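Local coordinates for invasion protein InvA (Salmonella enterica, PDB 2X49) that takes part in bacterial invasion of the intestinal epithelium as a type III secretion export apparatus protein, seen here as its C-terminal domain, at residues Ser58-Leu61 / Ile66-Glu69; Phe90-Thr95 / Phe105-Glu110; Glu111-Arg116 / Tyr120-Ala125; Lys166-His171 / Glu199-Trp204; Lys195-Ala200 / Glu216-Ala221. One frame throughout, in Å; residues are numbered along the deposited sequence.

Along the chain the five contacts illustrate how a mixed domain is assembled from elements near and farther along the chain. Contact 1 closes a beta hairpin in a four-stranded mixed sheet. Contacts 2 and 3 follow, their centres about 9 Å apart; both use helix 109-116, both reach the antiparallel sheet that includes strands 78-80, 102-107 and 122-124, and they share one calcium ion and one water. Contacts 4 and 5 come last, in a region of helices, centres about 10 Å apart, and have helix 194-204 in common. The helical pair lies across the chain's centre from the other three, with centres of contacts 2 and 4 about 52 Å apart, so the contacts sample a sheet-rich and a helical part of the C-terminal domain.

Contact 1: residues Ser58-Leu61 / Ile66-Glu69; sequences SIVL and IRVE
Leu61 and Glu69 form an antiparallel hydrogen-bonded pair in the beta hairpin of strands 58-63 and 66-72, and a classic beta bulge interrupts the pairing at Val68 and Glu69, which both face Leu61. The tight part is backbone. Leu61 N donates to Glu69 O at 2.9 Å, nearly straight at the hydrogen (169°), and Leu61 O receives Val68 N at 2.9 Å. Glu69 N reaches the same carbonyl only weakly, at 3.5 Å, so one oxygen serves both residues of the bulge. Val60 CA adds a C-H...O contact to Glu69 O at 3.5 Å.

The side chains of the inner strand are buried: Val60 rests on Leu13 and Leu61 on Leu12, both of the adjoining strand 10-14. Toward residues 66-69 the packing thins. Leu61 CD2 and Val68 CG1 are 4.4 Å apart, while the Glu69 carboxylate turns off from residues 58-61. Arg67 belongs to the exposed side, yet its aliphatic part lies slantwise across Val60. With CG1 anti to the backbone N (chi1 -169°), Val60 directs this methyl at the arginine: Val60 CG1 meets Arg67 CG at 3.8 Å and also lies over one face of the guanidinium.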
# COMPACT_ATOMS: atom_id res chain seq x y z
N SER A 58 3.53 10.00 19.23
CA SER A 58 3.91 8.62 18.80
C SER A 58 2.77 7.63 18.96
O SER A 58 2.01 7.67 19.92
CB SER A 58 5.13 8.14 19.62
OG SER A 58 6.25 8.98 19.45
N ILE A 59 2.72 6.66 18.05
CA ILE A 59 1.73 5.56 18.07
C ILE A 59 2.43 4.28 17.68
O ILE A 59 3.28 4.31 16.82
CB ILE A 59 0.56 5.80 17.04
CG1 ILE A 59 -0.23 7.09 17.38
CG2 ILE A 59 -0.37 4.60 17.00
CD1 ILE A 59 -1.30 6.93 18.42
N VAL A 60 2.14 3.20 18.37
CA VAL A 60 2.61 1.86 17.96
C VAL A 60 1.50 0.91 17.61
O VAL A 60 0.49 0.74 18.28
CB VAL A 60 3.45 1.19 19.10
CG1 VAL A 60 4.20 -0.13 18.62
CG2 VAL A 60 4.47 2.14 19.67
N LEU A 61 1.72 0.25 16.49
CA LEU A 61 0.80 -0.79 16.03
C LEU A 61 1.34 -2.16 16.37
O LEU A 61 2.43 -2.52 15.97
CB LEU A 61 0.57 -0.65 14.49
CG LEU A 61 -0.18 -1.83 13.85
CD1 LEU A 61 -1.61 -1.88 14.34
CD2 LEU A 61 -0.08 -1.73 12.32
N ILE A 66 2.48 -8.30 18.85
CA ILE A 66 3.88 -8.01 18.50
C ILE A 66 4.02 -6.65 17.84
O ILE A 66 3.24 -6.31 17.02
CB ILE A 66 4.42 -9.10 17.56
CG1 ILE A 66 4.33 -10.47 18.26
CG2 ILE A 66 5.84 -8.82 17.15
CD1 ILE A 66 4.67 -11.65 17.35
N ARG A 67 4.99 -5.85 18.25
CA ARG A 67 5.20 -4.53 17.64
C ARG A 67 5.55 -4.72 16.19
O ARG A 67 6.47 -5.47 15.85
CB ARG A 67 6.33 -3.78 18.34
CG ARG A 67 5.97 -3.31 19.73
CD ARG A 67 7.21 -2.98 20.56
NE ARG A 67 7.02 -1.74 21.29
CZ ARG A 67 6.30 -1.62 22.40
NH1 ARG A 67 5.67 -2.68 22.92
NH2 ARG A 67 6.20 -0.44 22.99
N VAL A 68 4.81 -4.04 15.34
CA VAL A 68 5.00 -4.08 13.87
C VAL A 68 5.62 -2.79 13.34
O VAL A 68 6.56 -2.78 12.54
CB VAL A 68 3.66 -4.35 13.18
CG1 VAL A 68 3.70 -3.95 11.72
CG2 VAL A 68 3.32 -5.86 13.33
N GLU A 69 5.08 -1.70 13.83
CA GLU A 69 5.58 -0.37 13.46
C GLU A 69 5.28 0.66 14.50
O GLU A 69 4.24 0.63 15.13
CB GLU A 69 4.90 0.10 12.16
CG GLU A 69 5.65 -0.19 10.87
CD GLU A 69 7.02 0.44 10.84
OE1 GLU A 69 7.21 1.47 11.52
OE2 GLU A 69 7.91 -0.10 10.15

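Contact 2: residues Phe90-Thr95 / Phe105-Glu110; sequences FGINPT and FWVTHE. With CA (calcium ion), chain E.
Thr95 and Trp106 grip each other through two backbone hydrogen bonds, Thr95 N to Trp106 O and Trp106 N to Thr95 O, each 2.8 Å long. Thr95 O also lies in plane at the edge of the indole. Beside this pair, Pro94 CG comes to the edge of the Phe105 ring, 4.0 Å from CD1, the two side chains pointing the same way. Ile92 crosses Val107 at about a right angle; its CG2, set anti to the backbone N, is the branch that meets Val107 CG1, at 4.1 Å. The pairing belongs to the hairpin of strands 95-99 and 102-107, part of an antiparallel sheet, and residues 92-94 lead into it from the Schellman motif at Gly91 that ends helix 86-89. Farther out, Asn93 O binds the calcium ion at 2.9 Å, with Glu111 completing the protein ligands. A water bound to the same ion at 2.7 Å is hydrogen-bonded to Thr95 OG1 and donates weakly to Trp106 O. Tyr83 stacks on the Phe105 ring, and Tyr74 meets that of Trp106 edge-to-face.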
# COMPACT_ATOMS: atom_id res chain seq x y z
N PHE A 90 11.96 30.05 2.55
CA PHE A 90 10.88 31.01 2.88
C PHE A 90 10.89 31.35 4.35
O PHE A 90 10.06 32.13 4.85
CB PHE A 90 9.47 30.47 2.58
CG PHE A 90 9.26 30.05 1.19
CD1 PHE A 90 9.61 30.87 0.12
CD2 PHE A 90 8.63 28.84 0.93
CE1 PHE A 90 9.37 30.47 -1.19
CE2 PHE A 90 8.39 28.43 -0.38
CZ PHE A 90 8.76 29.25 -1.42
N GLY A 91 11.83 30.74 5.04
CA GLY A 91 12.05 31.02 6.46
C GLY A 91 11.26 30.13 7.38
O GLY A 91 11.06 30.42 8.54
N ILE A 92 10.83 29.02 6.82
CA ILE A 92 10.16 27.96 7.60
C ILE A 92 11.14 26.86 7.98
O ILE A 92 11.91 26.35 7.16
CB ILE A 92 8.97 27.39 6.84
CG1 ILE A 92 7.95 28.51 6.63
CG2 ILE A 92 8.30 26.21 7.59
CD1 ILE A 92 6.87 28.15 5.63
N ASN A 93 11.11 26.54 9.27
CA ASN A 93 11.83 25.40 9.83
C ASN A 93 10.82 24.26 10.11
O ASN A 93 10.10 24.28 11.10
CB ASN A 93 12.54 25.78 11.13
CG ASN A 93 13.70 26.73 10.91
OD1 ASN A 93 14.51 26.44 9.91
ND2 ASN A 93 13.86 27.71 11.65
N PRO A 94 10.75 23.25 9.24
CA PRO A 94 9.76 22.21 9.46
C PRO A 94 10.15 21.28 10.57
O PRO A 94 11.32 21.23 10.97
CB PRO A 94 9.74 21.44 8.13
CG PRO A 94 11.09 21.60 7.62
CD PRO A 94 11.56 23.00 8.03
N THR A 95 9.18 20.54 11.05
CA THR A 95 9.40 19.44 11.97
C THR A 95 9.53 18.20 11.08
O THR A 95 8.70 17.98 10.21
CB THR A 95 8.25 19.30 12.95
OG1 THR A 95 8.19 20.50 13.73
CG2 THR A 95 8.36 18.06 13.83
N PHE A 105 7.51 15.78 6.67
CA PHE A 105 7.66 17.19 6.99
C PHE A 105 6.34 17.76 7.48
O PHE A 105 5.30 17.66 6.84
CB PHE A 105 8.15 17.94 5.74
CG PHE A 105 9.52 17.50 5.28
CD1 PHE A 105 10.67 18.11 5.77
CD2 PHE A 105 9.66 16.46 4.39
CE1 PHE A 105 11.92 17.67 5.38
CE2 PHE A 105 10.93 16.04 3.97
CZ PHE A 105 12.03 16.61 4.49
N TRP A 106 6.45 18.36 8.64
CA TRP A 106 5.27 18.92 9.31
C TRP A 106 5.51 20.43 9.58
O TRP A 106 6.61 20.87 9.98
CB TRP A 106 4.98 18.20 10.63
CG TRP A 106 4.72 16.69 10.53
CD1 TRP A 106 5.68 15.70 10.36
CD2 TRP A 106 3.48 16.04 10.62
NE1 TRP A 106 5.07 14.51 10.37
CE2 TRP A 106 3.72 14.67 10.51
CE3 TRP A 106 2.17 16.49 10.82
CZ2 TRP A 106 2.68 13.71 10.57
CZ3 TRP A 106 1.17 15.57 10.87
CH2 TRP A 106 1.41 14.18 10.77
N VAL A 107 4.41 21.18 9.43
CA VAL A 107 4.42 22.61 9.66
C VAL A 107 3.22 23.04 10.51
O VAL A 107 2.25 22.31 10.73
CB VAL A 107 4.44 23.41 8.33
CG1 VAL A 107 5.68 23.07 7.51
CG2 VAL A 107 3.19 23.18 7.54
N THR A 108 3.32 24.27 10.96
CA THR A 108 2.18 24.83 11.68
C THR A 108 0.99 25.04 10.78
O THR A 108 1.10 25.14 9.55
CB THR A 108 2.52 26.17 12.43
OG1 THR A 108 2.77 27.21 11.46
CG2 THR A 108 3.73 26.00 13.38
N HIS A 109 -0.15 25.24 11.41
CA HIS A 109 -1.38 25.50 10.67
C HIS A 109 -1.25 26.79 9.85
O HIS A 109 -1.61 26.85 8.65
CB HIS A 109 -2.61 25.54 11.57
CG HIS A 109 -3.04 24.19 12.07
ND1 HIS A 109 -4.18 23.56 11.63
CD2 HIS A 109 -2.48 23.35 12.97
CE1 HIS A 109 -4.32 22.40 12.24
NE2 HIS A 109 -3.29 22.24 13.06
N GLU A 110 -0.67 27.78 10.49
CA GLU A 110 -0.49 29.10 9.84
C GLU A 110 0.45 28.98 8.64
O GLU A 110 0.20 29.52 7.54
CB GLU A 110 -0.01 30.17 10.85
CG GLU A 110 0.15 31.56 10.25
CD GLU A 110 0.57 32.60 11.28
OE1 GLU A 110 0.72 32.26 12.47
OE2 GLU A 110 0.75 33.78 10.92
CA CA E . 7.29 24.82 11.50
O HOH W 1 6.73 22.58 12.85

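Contact 3: residues Glu111-Arg116 / Tyr120-Ala125; sequences EGEKLR and YVLRNA. With CA (calcium ion), chain E.
Glu113 OE2 is gripped by two nitrogens of Arg116, whose guanidinium lies against Leu122: NE donates at 2.9 Å in a salt bridge, and NH2 adds a weak bond. NE meets OE2 on its syn side, while that oxygen is tilted 26° out of the guanidinium plane, so the grip is somewhat skewed. A bend in the glutamate at chi2 (-45°) turns its carboxylate to the arginine. The pair sits on helix 109-116, which packs against the edge strand 122-124 of the antiparallel sheet and joins it through a short turn.

With the bridge in place, Leu122 CD1 stands 3.5 Å above the guanidinium plane, over its centre, and reaches Arg116 CG at 3.4 Å. Leu122 is thus wedged between the arginine and Gly112, whose bare backbone lets CD1 come close to the carbonyl oxygen and CD2 to the CA. Leu122 also packs on Met78 and Val80 of the adjacent strand 78-80. A water accepts from both Arg116 NH1 and Leu122 N, tying the charged group to the strand's backbone.

On the same helix, Glu111 OE1 is held twice, by the calcium ion at 2.5 Å and by a hydrogen bond from Thr108 N. At the turn after the helix, Leu115 and Tyr120 touch CB to CB at 3.9 Å, and the phenol hydroxyl is held by Glu86. Tyr120 N completes the turn with a 3.3 Å hydrogen bond to Leu115 O, approaching from 40° above the carbonyl plane.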
# COMPACT_ATOMS: atom_id res chain seq x y z
N GLU A 111 1.49 28.19 8.83
CA GLU A 111 2.53 27.99 7.77
C GLU A 111 1.95 27.23 6.60
O GLU A 111 2.24 27.46 5.39
CB GLU A 111 3.74 27.23 8.33
CG GLU A 111 4.68 28.13 9.12
CD GLU A 111 5.75 27.37 9.95
OE1 GLU A 111 5.58 26.14 10.20
OE2 GLU A 111 6.71 28.07 10.41
N GLY A 112 1.07 26.34 6.97
CA GLY A 112 0.38 25.48 6.03
C GLY A 112 -0.44 26.27 5.05
O GLY A 112 -0.45 26.04 3.83
N GLU A 113 -1.12 27.25 5.61
CA GLU A 113 -2.05 28.07 4.83
C GLU A 113 -1.27 28.86 3.82
O GLU A 113 -1.64 28.96 2.67
CB GLU A 113 -2.91 28.95 5.71
CG GLU A 113 -3.94 28.12 6.42
CD GLU A 113 -4.61 27.14 5.50
OE1 GLU A 113 -5.49 27.58 4.73
OE2 GLU A 113 -4.25 25.94 5.53
N LYS A 114 -0.13 29.34 4.26
CA LYS A 114 0.82 30.03 3.37
C LYS A 114 1.25 29.11 2.25
O LYS A 114 1.26 29.48 1.06
CB LYS A 114 2.05 30.52 4.15
CG LYS A 114 2.87 31.49 3.42
CD LYS A 114 3.24 32.66 4.33
CE LYS A 114 3.40 32.21 5.78
NZ LYS A 114 3.59 33.40 6.67
N LEU A 115 1.61 27.90 2.66
CA LEU A 115 2.17 26.94 1.68
C LEU A 115 1.14 26.53 0.63
O LEU A 115 1.45 26.34 -0.54
CB LEU A 115 2.79 25.75 2.37
CG LEU A 115 4.08 26.09 3.13
CD1 LEU A 115 4.60 24.82 3.73
CD2 LEU A 115 5.15 26.77 2.29
N ARG A 116 -0.09 26.44 1.06
CA ARG A 116 -1.16 25.99 0.14
C ARG A 116 -1.27 26.93 -1.07
O ARG A 116 -1.59 26.54 -2.20
CB ARG A 116 -2.53 25.98 0.82
CG ARG A 116 -2.79 24.81 1.73
CD ARG A 116 -4.32 24.59 1.79
NE ARG A 116 -4.83 24.42 3.15
CZ ARG A 116 -5.13 23.25 3.72
NH1 ARG A 116 -4.96 22.12 3.05
NH2 ARG A 116 -5.61 23.21 4.96
N TYR A 120 1.42 23.75 -2.53
CA TYR A 120 1.72 22.59 -1.63
C TYR A 120 0.39 21.97 -1.19
O TYR A 120 -0.66 22.63 -1.10
CB TYR A 120 2.61 22.99 -0.42
CG TYR A 120 4.04 23.34 -0.84
CD1 TYR A 120 5.01 22.36 -0.98
CD2 TYR A 120 4.41 24.65 -1.11
CE1 TYR A 120 6.31 22.68 -1.38
CE2 TYR A 120 5.71 24.97 -1.53
CZ TYR A 120 6.66 23.98 -1.64
OH TYR A 120 7.94 24.27 -2.06
N VAL A 121 0.45 20.66 -1.04
CA VAL A 121 -0.68 19.87 -0.59
C VAL A 121 -0.45 19.47 0.85
O VAL A 121 0.60 18.96 1.20
CB VAL A 121 -0.85 18.61 -1.48
CG1 VAL A 121 -1.80 17.64 -0.86
CG2 VAL A 121 -1.31 19.01 -2.88
N LEU A 122 -1.46 19.75 1.67
CA LEU A 122 -1.39 19.45 3.10
C LEU A 122 -2.35 18.36 3.49
O LEU A 122 -3.42 18.16 2.90
CB LEU A 122 -1.68 20.70 3.96
CG LEU A 122 -0.87 21.96 3.74
CD1 LEU A 122 -1.63 23.11 4.43
CD2 LEU A 122 0.55 21.90 4.30
N ARG A 123 -1.92 17.63 4.48
CA ARG A 123 -2.74 16.60 5.10
C ARG A 123 -2.82 16.79 6.63
O ARG A 123 -1.81 16.99 7.30
CB ARG A 123 -2.12 15.23 4.79
CG ARG A 123 -3.00 14.05 5.01
CD ARG A 123 -2.29 12.73 4.61
NE ARG A 123 -2.28 12.60 3.15
CZ ARG A 123 -1.47 11.81 2.43
NH1 ARG A 123 -0.54 11.07 3.01
NH2 ARG A 123 -1.57 11.84 1.11
N ASN A 124 -4.03 16.73 7.16
CA ASN A 124 -4.19 16.76 8.62
C ASN A 124 -3.72 15.50 9.28
O ASN A 124 -3.57 14.42 8.68
CB ASN A 124 -5.60 17.11 9.08
CG ASN A 124 -6.60 16.04 8.82
OD1 ASN A 124 -6.41 14.87 9.17
ND2 ASN A 124 -7.74 16.45 8.26
N ALA A 125 -3.44 15.66 10.56
CA ALA A 125 -2.71 14.68 11.30
C ALA A 125 -3.44 13.32 11.41
O ALA A 125 -2.82 12.25 11.24
CB ALA A 125 -2.23 15.20 12.66
CA CA E . 7.29 24.82 11.50
O HOH W 2 -3.96 20.76 0.47
O HOH W 1 6.73 22.58 12.85

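Contact 4: residues Lys166-His171 / Glu199-Trp204; sequences KEVLRH and EALALW
Val168 and Ala202 come side by side where helix 162-169 meets helix 194-204, a helix-helix contact in the helical part of the domain, and their CA atoms are 4.8 Å apart. A small residue beside a branched one is consistent with so close an approach. The two methyls of Val168 divide the work. CG1, anti to the backbone N (chi1 173°), points to Leu201 and meets its CB at 4.1 Å, whereas CG2 lies against Ala202, 3.9 Å from its CB and equally far from its backbone N. Leu201 is the third main participant; its side chain goes on to pack on Leu214 of helix 211-221. Val168 itself is backed by Ile177 of helix 174-185, so the buried part of the contact is continuous with two further helices.

No direct hydrogen bond joins the two segments, and the polar link runs along the more accessible side. There Glu167 brings its CG to within 4.3 Å of Ala202 CB, and the bend at its second torsion (chi2 57°) turns the carboxylate toward His171 and the bridging water. His171 NE2 gives Glu167 OE2 a weak hydrogen bond within the same segment, and Arg170 is a long ion-pair partner of the carboxylate. A water bridges the helices, donating both to Glu167 OE2 at 2.6 Å and to the backbone oxygen Ala202 O at 2.7 Å.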
# COMPACT_ATOMS: atom_id res chain seq x y z
N LYS A 166 -20.57 -19.38 -10.67
CA LYS A 166 -20.58 -20.77 -11.17
C LYS A 166 -19.38 -20.99 -12.08
O LYS A 166 -18.66 -21.98 -11.97
CB LYS A 166 -21.86 -21.10 -11.95
CG LYS A 166 -23.01 -21.44 -11.04
CD LYS A 166 -24.24 -21.88 -11.80
CE LYS A 166 -23.92 -23.08 -12.66
NZ LYS A 166 -23.29 -24.16 -11.85
N GLU A 167 -19.19 -20.04 -12.98
CA GLU A 167 -18.15 -20.20 -14.03
C GLU A 167 -16.76 -20.11 -13.45
O GLU A 167 -15.83 -20.84 -13.80
CB GLU A 167 -18.32 -19.15 -15.13
CG GLU A 167 -17.33 -19.30 -16.31
CD GLU A 167 -17.33 -20.67 -17.04
OE1 GLU A 167 -18.31 -21.45 -16.94
OE2 GLU A 167 -16.33 -20.94 -17.76
N VAL A 168 -16.59 -19.17 -12.55
CA VAL A 168 -15.29 -18.95 -11.91
C VAL A 168 -14.85 -20.19 -11.17
O VAL A 168 -13.69 -20.62 -11.28
CB VAL A 168 -15.29 -17.72 -11.01
CG1 VAL A 168 -13.96 -17.66 -10.24
CG2 VAL A 168 -15.43 -16.48 -11.89
N LEU A 169 -15.80 -20.80 -10.48
CA LEU A 169 -15.49 -21.88 -9.55
C LEU A 169 -15.17 -23.17 -10.31
O LEU A 169 -14.69 -24.17 -9.73
CB LEU A 169 -16.61 -22.11 -8.55
CG LEU A 169 -16.60 -21.14 -7.38
CD1 LEU A 169 -17.78 -21.43 -6.46
CD2 LEU A 169 -15.24 -21.14 -6.65
N ARG A 170 -15.52 -23.16 -11.59
CA ARG A 170 -15.23 -24.30 -12.45
C ARG A 170 -13.76 -24.35 -12.80
O ARG A 170 -13.25 -25.37 -13.26
CB ARG A 170 -16.04 -24.25 -13.74
CG ARG A 170 -17.38 -24.85 -13.60
CD ARG A 170 -18.09 -24.88 -14.96
NE ARG A 170 -17.71 -25.99 -15.80
CZ ARG A 170 -17.16 -25.92 -17.00
NH1 ARG A 170 -16.84 -24.77 -17.56
NH2 ARG A 170 -16.93 -27.06 -17.65
N HIS A 171 -13.11 -23.22 -12.63
CA HIS A 171 -11.72 -22.98 -13.09
C HIS A 171 -10.70 -22.61 -12.01
O HIS A 171 -9.49 -22.64 -12.23
CB HIS A 171 -11.67 -21.97 -14.25
CG HIS A 171 -12.41 -22.45 -15.45
ND1 HIS A 171 -11.90 -23.43 -16.27
CD2 HIS A 171 -13.64 -22.15 -15.93
CE1 HIS A 171 -12.79 -23.71 -17.21
NE2 HIS A 171 -13.84 -22.93 -17.05
N GLU A 199 -14.98 -11.36 -12.97
CA GLU A 199 -15.05 -11.40 -14.45
C GLU A 199 -13.64 -11.68 -15.01
O GLU A 199 -13.46 -12.44 -15.98
CB GLU A 199 -15.62 -10.11 -15.05
CG GLU A 199 -17.08 -9.99 -14.84
CD GLU A 199 -17.64 -8.63 -15.29
OE1 GLU A 199 -16.80 -7.71 -15.54
OE2 GLU A 199 -18.88 -8.48 -15.37
N ALA A 200 -12.64 -11.10 -14.38
CA ALA A 200 -11.26 -11.30 -14.85
C ALA A 200 -10.74 -12.69 -14.55
O ALA A 200 -10.04 -13.30 -15.36
CB ALA A 200 -10.30 -10.20 -14.26
N LEU A 201 -11.21 -13.25 -13.46
CA LEU A 201 -10.85 -14.64 -13.13
C LEU A 201 -11.52 -15.59 -14.12
O LEU A 201 -10.91 -16.59 -14.53
CB LEU A 201 -11.22 -15.01 -11.72
CG LEU A 201 -10.29 -14.46 -10.66
CD1 LEU A 201 -10.94 -14.51 -9.26
CD2 LEU A 201 -9.03 -15.25 -10.68
N ALA A 202 -12.75 -15.28 -14.53
CA ALA A 202 -13.50 -16.17 -15.44
C ALA A 202 -12.78 -16.23 -16.77
O ALA A 202 -12.83 -17.26 -17.49
CB ALA A 202 -14.95 -15.73 -15.64
N LEU A 203 -12.12 -15.13 -17.09
CA LEU A 203 -11.36 -14.98 -18.36
C LEU A 203 -10.01 -15.67 -18.30
O LEU A 203 -9.60 -16.40 -19.25
CB LEU A 203 -11.21 -13.50 -18.75
CG LEU A 203 -10.52 -13.16 -20.07
CD1 LEU A 203 -11.33 -13.74 -21.24
CD2 LEU A 203 -10.31 -11.64 -20.25
N TRP A 204 -9.32 -15.50 -17.19
CA TRP A 204 -7.91 -15.88 -17.09
C TRP A 204 -7.63 -17.19 -16.40
O TRP A 204 -6.70 -17.93 -16.75
CB TRP A 204 -7.11 -14.75 -16.42
CG TRP A 204 -6.89 -13.59 -17.36
CD1 TRP A 204 -7.52 -12.37 -17.29
CD2 TRP A 204 -5.99 -13.51 -18.45
NE1 TRP A 204 -7.07 -11.55 -18.27
CE2 TRP A 204 -6.12 -12.21 -19.00
CE3 TRP A 204 -5.06 -14.38 -19.02
CZ2 TRP A 204 -5.39 -11.79 -20.09
CZ3 TRP A 204 -4.33 -13.94 -20.10
CH2 TRP A 204 -4.50 -12.67 -20.62
O HOH W 3 -14.74 -18.94 -18.43

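Contact 5: residues Lys195-Ala200 / Glu216-Ala221; sequences KLIMEA and EHIRGA
Ala200 presents a low surface on which Ile218 and Ala221 settle, joining helix 194-204 to helix 211-221. The segment axes pass 9.3 Å apart with a crossing angle of 129°. The principal bump is the end of Ile218: its CD1 lies 3.7 Å from Ala200 CB and equally close to Ala200 C, thus occupying the shallow ground beside the alanine methyl and over its backbone. The bent chain of Ile218, with CD1 turned at chi2 -46°, carries the terminal methyl there. Its other branch does separate work. CG2 touches Ile197 CG2 at 4.2 Å, the two isoleucine side chains crossing at about a right angle, so that Ile218 spans two positions one turn apart on the facing helix.

One turn farther on, Ala221 CB meets Ala200 CB at 3.4 Å, closer than the usual van der Waals distance between carbons. This methyl-to-methyl touch is the tight spot of the contact, and it lies toward the exposed side, since Ala221 is at the surface while Ala200 is buried. On the inner side, Ile197 and Ile218 continue into helix 174-185 through Leu181 and Leu184, respectively.

Charged groups on helix 211-221 look elsewhere: Glu216 pairs with Arg299 and Arg219 with Glu320. With no hydrogen bond across the segments, the direct join is made wholly of apolar contacts, so the fit probably depends on how the methyl groups match in shape.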
# COMPACT_ATOMS: atom_id res chain seq x y z
N LYS A 195 -16.96 -7.90 -8.45
CA LYS A 195 -17.63 -8.36 -9.68
C LYS A 195 -16.60 -8.33 -10.81
O LYS A 195 -16.45 -9.26 -11.62
CB LYS A 195 -18.84 -7.53 -10.07
CG LYS A 195 -19.54 -8.00 -11.37
CD LYS A 195 -20.66 -7.08 -11.77
CE LYS A 195 -21.37 -7.53 -13.05
NZ LYS A 195 -22.42 -6.57 -13.57
N LEU A 196 -15.87 -7.25 -10.84
CA LEU A 196 -14.83 -7.10 -11.90
C LEU A 196 -13.68 -8.08 -11.74
O LEU A 196 -13.10 -8.61 -12.71
CB LEU A 196 -14.34 -5.67 -11.99
CG LEU A 196 -15.42 -4.77 -12.60
CD1 LEU A 196 -14.83 -3.37 -12.90
CD2 LEU A 196 -16.09 -5.37 -13.84
N ILE A 197 -13.33 -8.38 -10.51
CA ILE A 197 -12.27 -9.26 -10.24
C ILE A 197 -12.70 -10.64 -10.74
O ILE A 197 -11.91 -11.36 -11.32
CB ILE A 197 -11.85 -9.29 -8.78
CG1 ILE A 197 -11.15 -7.98 -8.45
CG2 ILE A 197 -10.88 -10.41 -8.48
CD1 ILE A 197 -10.96 -7.79 -6.96
N MET A 198 -13.91 -11.00 -10.40
CA MET A 198 -14.48 -12.31 -10.81
C MET A 198 -14.59 -12.43 -12.31
O MET A 198 -14.33 -13.51 -12.88
CB MET A 198 -15.78 -12.62 -10.09
CG MET A 198 -15.64 -12.81 -8.61
SD MET A 198 -14.75 -14.32 -8.22
CE MET A 198 -13.31 -13.64 -7.42
N GLU A 199 -14.98 -11.36 -12.97
CA GLU A 199 -15.05 -11.40 -14.45
C GLU A 199 -13.64 -11.68 -15.01
O GLU A 199 -13.46 -12.44 -15.98
CB GLU A 199 -15.62 -10.11 -15.05
CG GLU A 199 -17.08 -9.99 -14.84
CD GLU A 199 -17.64 -8.63 -15.29
OE1 GLU A 199 -16.80 -7.71 -15.54
OE2 GLU A 199 -18.88 -8.48 -15.37
N ALA A 200 -12.64 -11.10 -14.38
CA ALA A 200 -11.26 -11.30 -14.85
C ALA A 200 -10.74 -12.69 -14.55
O ALA A 200 -10.04 -13.30 -15.36
CB ALA A 200 -10.30 -10.20 -14.26
N GLU A 216 -0.98 -11.24 -11.98
CA GLU A 216 -0.53 -10.17 -12.86
C GLU A 216 -1.63 -9.84 -13.89
O GLU A 216 -1.83 -8.67 -14.31
CB GLU A 216 0.81 -10.52 -13.52
CG GLU A 216 1.56 -9.30 -13.93
CD GLU A 216 2.02 -8.40 -12.76
OE1 GLU A 216 1.96 -8.79 -11.55
OE2 GLU A 216 2.49 -7.28 -13.06
N HIS A 217 -2.28 -10.89 -14.39
CA HIS A 217 -3.34 -10.69 -15.36
C HIS A 217 -4.54 -9.97 -14.74
O HIS A 217 -5.21 -9.13 -15.37
CB HIS A 217 -3.78 -12.00 -16.03
CG HIS A 217 -2.74 -12.60 -16.93
ND1 HIS A 217 -2.29 -11.98 -18.07
CD2 HIS A 217 -2.10 -13.80 -16.88
CE1 HIS A 217 -1.38 -12.73 -18.66
NE2 HIS A 217 -1.27 -13.86 -17.97
N ILE A 218 -4.83 -10.36 -13.51
CA ILE A 218 -5.96 -9.77 -12.76
C ILE A 218 -5.68 -8.27 -12.53
O ILE A 218 -6.53 -7.39 -12.76
CB ILE A 218 -6.28 -10.49 -11.44
CG1 ILE A 218 -6.61 -11.97 -11.68
CG2 ILE A 218 -7.42 -9.80 -10.72
CD1 ILE A 218 -7.54 -12.22 -12.82
N ARG A 219 -4.45 -7.99 -12.16
CA ARG A 219 -4.01 -6.57 -11.94
C ARG A 219 -4.27 -5.81 -13.21
O ARG A 219 -4.76 -4.68 -13.24
CB ARG A 219 -2.55 -6.46 -11.57
CG ARG A 219 -2.22 -6.85 -10.17
CD ARG A 219 -0.77 -6.62 -9.92
NE ARG A 219 -0.35 -5.22 -10.04
CZ ARG A 219 -0.17 -4.41 -9.00
NH1 ARG A 219 -0.34 -4.87 -7.74
NH2 ARG A 219 0.22 -3.14 -9.21
N GLY A 220 -3.91 -6.43 -14.31
CA GLY A 220 -4.13 -5.78 -15.62
C GLY A 220 -5.60 -5.44 -15.91
O GLY A 220 -5.97 -4.39 -16.45
N ALA A 221 -6.44 -6.38 -15.57
CA ALA A 221 -7.88 -6.24 -15.79
C ALA A 221 -8.41 -5.09 -14.95
O ALA A 221 -9.33 -4.38 -15.32
CB ALA A 221 -8.66 -7.53 -15.46